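Local coordinates for protein beta-fructofuranosidase (Arthrobacter, PDB 3WPU) that is an enzyme of the levansucrase/invertase family, within the beta-fructosidase clan, whose members are built on a five-bladed beta-propeller, at residues Ala33-Leu36 with Gln37-Ser40; Lys316-Thr319 with Glu320-Phe323. One frame throughout, in Å; residues are numbered along the deposited sequence.

Contact 1. Residues Ala33-Leu36 with Gln37-Ser40; sequences ARQL and QRMS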
loop_
_atom_site.group_PDB
_atom_site.type_symbol
_atom_site.label_atom_id
_atom_site.label_comp_id
_atom_site.label_asym_id
_atom_site.label_seq_id
_atom_site.Cartn_x
_atom_site.Cartn_y
_atom_site.Cartn_z
ATOM N N ALA A 33 -6.739 8.676 18.082
ATOM C CA ALA A 33 -7.790 8.170 17.223
ATOM C C ALA A 33 -9.125 8.857 17.502
ATOM O O ALA A 33 -9.971 8.992 16.587
ATOM C CB ALA A 33 -7.892 6.645 17.360
ATOM N N ARG A 34 -9.339 9.334 18.723
ATOM C CA ARG A 34 -10.608 10.016 19.038
ATOM C C ARG A 34 -10.711 11.390 18.395
ATOM O O ARG A 34 -11.795 11.942 18.261
ATOM C CB ARG A 34 -10.890 10.045 20.551
ATOM C CG ARG A 34 -11.238 8.667 21.085
ATOM C CD ARG A 34 -11.411 8.613 22.597
ATOM N NE ARG A 34 -12.515 9.442 23.083
ATOM C CZ ARG A 34 -12.716 9.773 24.364
ATOM N NH1 ARG A 34 -11.872 9.387 25.318
ATOM N NH2 ARG A 34 -13.757 10.543 24.686
ATOM N N GLN A 35 -9.591 11.934 17.927
ATOM C CA GLN A 35 -9.638 13.166 17.143
ATOM C C GLN A 35 -10.481 13.001 15.866
ATOM O O GLN A 35 -11.079 13.951 15.397
ATOM C CB GLN A 35 -8.240 13.621 16.757
ATOM C CG GLN A 35 -7.269 13.833 17.912
ATOM C CD GLN A 35 -7.863 14.612 19.068
ATOM O OE1 GLN A 35 -8.200 15.790 18.939
ATOM N NE2 GLN A 35 -7.973 13.960 20.196
ATOM N N LEU A 36 -10.514 11.799 15.321
ATOM C CA LEU A 36 -11.333 11.492 14.134
ATOM C C LEU A 36 -12.796 11.827 14.387
ATOM O O LEU A 36 -13.492 12.315 13.484
ATOM C CB LEU A 36 -11.179 10.006 13.733
ATOM C CG LEU A 36 -9.763 9.514 13.360
ATOM C CD1 LEU A 36 -9.660 8.016 13.371
ATOM C CD2 LEU A 36 -9.356 10.075 12.002
ATOM N N GLN A 37 -13.276 11.560 15.595
ATOM C CA GLN A 37 -14.677 11.915 15.928
ATOM C C GLN A 37 -14.830 13.427 16.132
ATOM O O GLN A 37 -15.848 14.029 15.791
ATOM C CB GLN A 37 -15.151 11.161 17.173
ATOM C CG GLN A 37 -15.122 9.673 16.983
ATOM C CD GLN A 37 -15.321 8.918 18.270
ATOM O OE1 GLN A 37 -16.221 9.250 19.065
ATOM N NE2 GLN A 37 -14.484 7.907 18.499
ATOM N N ARG A 38 -13.814 14.072 16.708
ATOM C CA ARG A 38 -13.875 15.515 16.912
ATOM C C ARG A 38 -13.938 16.277 15.596
ATOM O O ARG A 38 -14.502 17.353 15.538
ATOM C CB ARG A 38 -12.653 15.994 17.719
ATOM C CG ARG A 38 -12.574 15.420 19.122
ATOM C CD ARG A 38 -11.414 16.006 19.929
ATOM N NE ARG A 38 -11.645 17.410 20.273
ATOM C CZ ARG A 38 -10.691 18.279 20.601
ATOM N NH1 ARG A 38 -9.417 17.916 20.624
ATOM N NH2 ARG A 38 -11.003 19.546 20.897
ATOM N N MET A 39 -13.320 15.721 14.550
ATOM C CA MET A 39 -13.234 16.367 13.261
ATOM C C MET A 39 -14.521 16.184 12.466
ATOM O O MET A 39 -14.714 16.869 11.482
ATOM C CB MET A 39 -12.078 15.779 12.463
ATOM C CG MET A 39 -10.683 16.036 13.036
ATOM S SD MET A 39 -9.476 14.841 12.394
ATOM C CE MET A 39 -10.274 14.654 10.781
ATOM N N SER A 40 -15.379 15.275 12.910
ATOM C CA SER A 40 -16.594 14.943 12.165
ATOM C C SER A 40 -17.695 15.930 12.492
ATOM O O SER A 40 -17.771 16.442 13.610
ATOM C CB SER A 40 -17.035 13.521 12.514
ATOM O OG SER A 40 -18.213 13.136 11.801
HETATM O O HOH W 1 -12.306 7.626 16.622
HETATM O O HOH W 2 -14.905 10.043 21.412
#
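R38 runs alongside Q35, the two chains heading the same way, near the C-terminal end of helix 30-38, and the arginine can be followed outward atom by atom. R38 CB sits 3.5 Å from the backbone Q35 O, and CG passes 3.7 Å from R34 O, so the first two carbons rest against the preceding turn. CD then reaches the glutamine side chain, 3.4 Å from Q35 OE1. The bend at chi3 (70°) turns the guanidinium toward that amide: R38 NH1 donates to Q35 OE1 at 3.0 Å with an N-H...O angle of 143°. The donor lies in the carbonyl plane on a lone pair, whereas OE1 is tilted out of the guanidinium plane, and the two flat groups stand almost perpendicular (85°). R38 NE bonds instead to Q5 O in the N-terminal segment.

The i to i+4 bond from M39 N to Q35 O, 3.0 Å, and the weak one from R38 N to R34 O continue the helical pattern; M39 CG packs 3.2 Å from Q35 O. On another side of the helix, one water accepts from R34 NE and donates to Q37 OE1 at 2.8 Å, while R34 NH1 bonds to Y283 OH and Y289 O. Another water donates to A33 O and accepts from Q37 NE2 at 2.9 Å, while NE2 also bonds to G363 O.

Q35 uses both ends of its amide, since NE2 donates to A31 O and P8 O; a flipped amide would lose these matches, which implies a defined orientation for the acceptor facing the arginine.

Contact 2. Residues Lys316-Thr319 with Glu320-Phe323; sequences KQLT and EWEF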
loop_
_atom_site.group_PDB
_atom_site.type_symbol
_atom_site.label_atom_id
_atom_site.label_comp_id
_atom_site.label_asym_id
_atom_site.label_seq_id
_atom_site.Cartn_x
_atom_site.Cartn_y
_atom_site.Cartn_z
ATOM N N LYS A 316 23.404 -8.160 0.308
ATOM C CA LYS A 316 23.127 -7.271 -0.824
ATOM C C LYS A 316 22.046 -7.826 -1.739
ATOM O O LYS A 316 21.339 -7.054 -2.387
ATOM C CB LYS A 316 24.384 -7.023 -1.649
ATOM C CG LYS A 316 25.478 -6.318 -0.870
ATOM C CD LYS A 316 26.504 -5.682 -1.797
ATOM C CE LYS A 316 27.533 -4.876 -1.014
ATOM N NZ LYS A 316 26.912 -3.876 -0.092
ATOM N N GLN A 317 21.908 -9.152 -1.765
ATOM C CA GLN A 317 20.917 -9.822 -2.638
ATOM C C GLN A 317 19.526 -9.711 -2.081
ATOM O O GLN A 317 18.577 -10.109 -2.758
ATOM C CB GLN A 317 21.188 -11.328 -2.831
ATOM C CG GLN A 317 22.623 -11.719 -3.115
ATOM C CD GLN A 317 23.385 -11.959 -1.827
ATOM O OE1 GLN A 317 23.914 -11.036 -1.245
ATOM N NE2 GLN A 317 23.419 -13.211 -1.372
ATOM N N LEU A 318 19.405 -9.228 -0.848
ATOM C CA LEU A 318 18.109 -9.099 -0.176
ATOM C C LEU A 318 17.388 -10.433 0.034
ATOM O O LEU A 318 16.146 -10.492 0.078
ATOM C CB LEU A 318 17.221 -8.096 -0.919
ATOM C CG LEU A 318 17.849 -6.741 -1.279
ATOM C CD1 LEU A 318 16.797 -5.847 -1.903
ATOM C CD2 LEU A 318 18.483 -6.043 -0.079
ATOM N N THR A 319 18.150 -11.514 0.177
ATOM C CA THR A 319 17.594 -12.840 0.438
ATOM C C THR A 319 17.612 -13.262 1.914
ATOM O O THR A 319 17.093 -14.321 2.252
ATOM C CB THR A 319 18.357 -13.899 -0.363
ATOM O OG1 THR A 319 19.755 -13.813 -0.017
ATOM C CG2 THR A 319 18.210 -13.659 -1.808
ATOM N N GLU A 320 18.226 -12.453 2.787
ATOM C CA GLU A 320 18.274 -12.721 4.225
ATOM C C GLU A 320 17.932 -11.430 4.955
ATOM O O GLU A 320 18.467 -10.396 4.618
ATOM C CB GLU A 320 19.672 -13.174 4.642
ATOM C CG GLU A 320 20.007 -14.546 4.082
ATOM C CD GLU A 320 21.412 -15.001 4.400
ATOM O OE1 GLU A 320 21.810 -16.055 3.864
ATOM O OE2 GLU A 320 22.117 -14.310 5.166
ATOM N N TRP A 321 17.044 -11.535 5.941
ATOM C CA TRP A 321 16.491 -10.403 6.673
ATOM C C TRP A 321 16.494 -10.720 8.162
ATOM O O TRP A 321 16.431 -11.903 8.562
ATOM C CB TRP A 321 15.041 -10.134 6.190
ATOM C CG TRP A 321 15.007 -9.604 4.788
ATOM C CD1 TRP A 321 15.157 -10.322 3.640
ATOM C CD2 TRP A 321 14.861 -8.244 4.382
ATOM N NE1 TRP A 321 15.132 -9.516 2.559
ATOM C CE2 TRP A 321 14.943 -8.222 2.972
ATOM C CE3 TRP A 321 14.685 -7.037 5.070
ATOM C CZ2 TRP A 321 14.831 -7.060 2.237
ATOM C CZ3 TRP A 321 14.590 -5.861 4.317
ATOM C CH2 TRP A 321 14.641 -5.892 2.919
ATOM N N GLU A 322 16.561 -9.670 8.974
ATOM C CA GLU A 322 16.380 -9.774 10.416
ATOM C C GLU A 322 15.226 -8.849 10.799
ATOM O O GLU A 322 15.124 -7.713 10.318
ATOM C CB GLU A 322 17.651 -9.418 11.217
ATOM C CG GLU A 322 18.042 -7.984 11.149
ATOM C CD GLU A 322 19.343 -7.681 11.881
ATOM O OE1 GLU A 322 19.598 -6.489 12.082
ATOM O OE2 GLU A 322 20.113 -8.619 12.181
ATOM N N PHE A 323 14.364 -9.347 11.657
ATOM C CA PHE A 323 13.337 -8.529 12.254
ATOM C C PHE A 323 13.974 -7.478 13.144
ATOM O O PHE A 323 15.024 -7.720 13.781
ATOM C CB PHE A 323 12.406 -9.357 13.133
ATOM C CG PHE A 323 11.356 -10.136 12.385
ATOM C CD1 PHE A 323 10.502 -9.501 11.530
ATOM C CD2 PHE A 323 11.211 -11.488 12.597
ATOM C CE1 PHE A 323 9.507 -10.203 10.868
ATOM C CE2 PHE A 323 10.228 -12.216 11.945
ATOM C CZ PHE A 323 9.379 -11.569 11.081
#
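In the connection that joins antiparallel strands 305-313 and 321-331, the indole of W321 closes back on the backbone of L318 three residues earlier. W321 NE1 donates to L318 O at 2.9 Å with an N-H...O angle of 156°. The oxygen meets the indole at its edge, slightly tilted from the ring plane. Seen from the acceptor, the donor stands well above the carbonyl plane, 64° out of it, and thus is not on a lone pair. The residue offering this carbonyl, L318, is left-handed (phi 62°) in the loop just before the strand.

The apolar part of the contact is L318 CB against W321 CZ2, 4.1 Å apart. Within the beta-propeller family fold, these two residues meet at the start of strand 321-331 and also pack against another sheet: L318 on K176 and F178 of strand 174-184, and W321 on F178 and on L225 and L226 of strand 213-226. Both additionally touch A313 of the partner strand.

On the more exposed flank, the side chains of T319 and E320 cross at a slant, T319 OG1 lying 4.2 Å from E320 CG, which is also 3.4 Å from the backbone T319 O. T319 OG1 is hydrogen-bonded to N315 ND2, and N315 OD1 takes a weak bond from E320 N.

Overall arrangement
Contact 1 comes first along the chain, contact 2 far later. Their centres are 40 Å apart and their nearest atoms about 25 Å apart, so they do not touch; they lie on opposite sides of the chain's centre. Contact 1 is helical, on helix 30-38 near the N-terminal end, whereas contact 2 lies at the entry to strand 321-331. The strand just before that helix, 26-27, nevertheless pairs in parallel with 321-331 as an outermost strand of a five-stranded mixed sheet that also holds 305-313. An early part of the chain is thereby joined to a much later one, and both contacts belong to the levansucrase/invertase part of the chain.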